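Local coordinates for protein pyruvate kinase (Cryptosporidium parvum, PDB 4DRS) that probably catalyses the last step of glycolysis, transferring the phosphoryl group of phosphoenolpyruvate to ADP to give pyruvate and ATP, with magnesium and potassium ions, at residues Ser84-Leu89 with Leu226-Asp231. Residues are numbered along the deposited sequence; the frame is centred on the assembly and turned at random.
Sequences SHFKTL and LKYNLD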
loop_
_atom_site.group_PDB
_atom_site.type_symbol
_atom_site.label_atom_id
_atom_site.label_comp_id
_atom_site.label_asym_id
_atom_site.label_seq_id
_atom_site.Cartn_x
_atom_site.Cartn_y
_atom_site.Cartn_z
ATOM N N SER A 84 -2.949 13.038 -55.769
ATOM C CA SER A 84 -2.119 12.087 -55.037
ATOM C C SER A 84 -2.842 11.584 -53.782
ATOM O O SER A 84 -2.816 10.391 -53.478
ATOM C CB SER A 84 -0.780 12.733 -54.665
ATOM O OG SER A 84 0.039 11.849 -53.916
ATOM N N HIS A 85 -3.488 12.508 -53.068
ATOM C CA HIS A 85 -4.215 12.195 -51.836
ATOM C C HIS A 85 -5.402 11.310 -52.092
ATOM O O HIS A 85 -5.624 10.337 -51.366
ATOM C CB HIS A 85 -4.657 13.472 -51.123
ATOM C CG HIS A 85 -3.513 14.349 -50.665
ATOM N ND1 HIS A 85 -3.554 15.697 -50.746
ATOM C CD2 HIS A 85 -2.268 14.029 -50.120
ATOM C CE1 HIS A 85 -2.404 16.210 -50.274
ATOM N NE2 HIS A 85 -1.616 15.189 -49.897
ATOM N N PHE A 86 -6.161 11.637 -53.139
ATOM C CA PHE A 86 -7.359 10.884 -53.510
ATOM C C PHE A 86 -7.045 9.443 -53.934
ATOM O O PHE A 86 -7.736 8.511 -53.516
ATOM C CB PHE A 86 -8.153 11.617 -54.601
ATOM C CG PHE A 86 -9.460 10.960 -54.941
ATOM C CD1 PHE A 86 -10.570 11.118 -54.116
ATOM C CD2 PHE A 86 -9.584 10.177 -56.086
ATOM C CE1 PHE A 86 -11.778 10.506 -54.423
ATOM C CE2 PHE A 86 -10.789 9.559 -56.398
ATOM C CZ PHE A 86 -11.887 9.724 -55.565
ATOM N N LYS A 87 -6.011 9.273 -54.758
ATOM C CA LYS A 87 -5.560 7.943 -55.180
ATOM C C LYS A 87 -5.150 7.104 -53.972
ATOM O O LYS A 87 -5.559 5.943 -53.847
ATOM C CB LYS A 87 -4.384 8.038 -56.161
ATOM C CG LYS A 87 -4.747 8.496 -57.564
ATOM C CD LYS A 87 -3.519 8.509 -58.471
ATOM C CE LYS A 87 -3.830 9.099 -59.838
ATOM N NZ LYS A 87 -2.613 9.160 -60.694
ATOM N N THR A 88 -4.346 7.704 -53.092
ATOM C CA THR A 88 -3.905 7.061 -51.857
ATOM C C THR A 88 -5.110 6.562 -51.044
ATOM O O THR A 88 -5.127 5.425 -50.570
ATOM C CB THR A 88 -3.049 8.024 -50.997
ATOM O OG1 THR A 88 -1.955 8.526 -51.773
ATOM C CG2 THR A 88 -2.496 7.311 -49.773
ATOM N N LEU A 89 -6.112 7.423 -50.906
ATOM C CA LEU A 89 -7.329 7.097 -50.182
ATOM C C LEU A 89 -8.047 5.884 -50.777
ATOM O O LEU A 89 -8.492 5.001 -50.043
ATOM C CB LEU A 89 -8.263 8.310 -50.151
ATOM C CG LEU A 89 -9.627 8.158 -49.473
ATOM C CD1 LEU A 89 -9.487 7.780 -48.007
ATOM C CD2 LEU A 89 -10.408 9.452 -49.616
ATOM N N LEU A 226 -14.114 15.658 -44.395
ATOM C CA LEU A 226 -15.556 15.533 -44.253
ATOM C C LEU A 226 -16.169 14.932 -45.509
ATOM O O LEU A 226 -16.991 14.012 -45.427
ATOM C CB LEU A 226 -16.196 16.880 -43.916
ATOM C CG LEU A 226 -15.803 17.490 -42.563
ATOM C CD1 LEU A 226 -16.532 18.803 -42.327
ATOM C CD2 LEU A 226 -16.077 16.508 -41.427
ATOM N N LYS A 227 -15.745 15.443 -46.664
ATOM C CA LYS A 227 -16.272 15.013 -47.953
ATOM C C LYS A 227 -16.134 13.503 -48.151
ATOM O O LYS A 227 -17.098 12.833 -48.519
ATOM C CB LYS A 227 -15.586 15.775 -49.093
ATOM C CG LYS A 227 -16.202 15.527 -50.462
ATOM C CD LYS A 227 -15.452 16.265 -51.561
ATOM C CE LYS A 227 -15.953 15.838 -52.932
ATOM N NZ LYS A 227 -15.480 16.743 -54.017
ATOM N N TYR A 228 -14.944 12.973 -47.888
ATOM C CA TYR A 228 -14.688 11.549 -48.086
ATOM C C TYR A 228 -14.834 10.709 -46.816
ATOM O O TYR A 228 -14.430 9.543 -46.794
ATOM C CB TYR A 228 -13.320 11.328 -48.741
ATOM C CG TYR A 228 -13.173 12.046 -50.062
ATOM C CD1 TYR A 228 -14.136 11.903 -51.064
ATOM C CD2 TYR A 228 -12.082 12.873 -50.308
ATOM C CE1 TYR A 228 -14.013 12.564 -52.274
ATOM C CE2 TYR A 228 -11.947 13.539 -51.517
ATOM C CZ TYR A 228 -12.914 13.379 -52.495
ATOM O OH TYR A 228 -12.790 14.036 -53.693
ATOM N N ASN A 229 -15.414 11.299 -45.771
ATOM C CA ASN A 229 -15.768 10.558 -44.559
ATOM C C ASN A 229 -14.554 9.930 -43.836
ATOM O O ASN A 229 -14.563 8.748 -43.485
ATOM C CB ASN A 229 -16.824 9.494 -44.903
ATOM C CG ASN A 229 -17.542 8.953 -43.683
ATOM O OD1 ASN A 229 -17.566 9.586 -42.630
ATOM N ND2 ASN A 229 -18.142 7.776 -43.825
ATOM N N LEU A 230 -13.509 10.726 -43.627
ATOM C CA LEU A 230 -12.336 10.270 -42.887
ATOM C C LEU A 230 -12.621 10.166 -41.380
ATOM O O LEU A 230 -13.655 10.626 -40.906
ATOM C CB LEU A 230 -11.115 11.157 -43.185
ATOM C CG LEU A 230 -10.257 10.762 -44.403
ATOM C CD1 LEU A 230 -11.032 10.842 -45.709
ATOM C CD2 LEU A 230 -8.995 11.608 -44.490
ATOM N N ASP A 231 -11.704 9.556 -40.639
ATOM C CA ASP A 231 -11.944 9.235 -39.233
ATOM C C ASP A 231 -11.255 10.154 -38.227
ATOM O O ASP A 231 -11.760 10.352 -37.113
ATOM C CB ASP A 231 -11.560 7.784 -38.974
ATOM C CG ASP A 231 -12.134 6.852 -40.015
ATOM O OD1 ASP A 231 -13.373 6.670 -40.024
ATOM O OD2 ASP A 231 -11.347 6.315 -40.829
#
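Phe-86 holds CG anti to its backbone nitrogen (chi1 -175°), which extends the ring from helix 82-97 to Tyr-228, whose own ring is carried toward the helix by CG lying anti to the carbonyl carbon (chi1 -57°). Phe-86 CE1 rests over one face of the Tyr-228 ring, and Phe-86 CD1 lies 3.6 Å from Tyr-228 CZ. The ring planes are inclined at 55° with centroids 5.2 Å apart, an oblique aromatic pair. One helical turn on, Leu-89 CD2 packs 3.6 Å from Tyr-228 CB at the base of the phenol, while Leu-230 CD1 sits near both Leu-89 methyls, closest to Leu-89 CD1 at 4.1 Å. No hydrogen bond joins the two segments; apolar packing carries the contact. Phe-224 of helix 215-226 meets the Tyr-228 ring edge-to-face and also touches Leu-89 and Leu-230, and Ile-106 of strand 105-109 adjoins both leucines. A Schellman motif, with Asn-229 as its C-prime residue and Asn-229 N bonded to Leu-226 O, ends helix 215-226 and sets Tyr-228 and Leu-230 beside helix 82-97. The loop leads into strand 232-235, the fourth barrel strand; the contact thus joins an outer helix to a helix-to-strand loop of the (beta/alpha)8, or TIM, barrel.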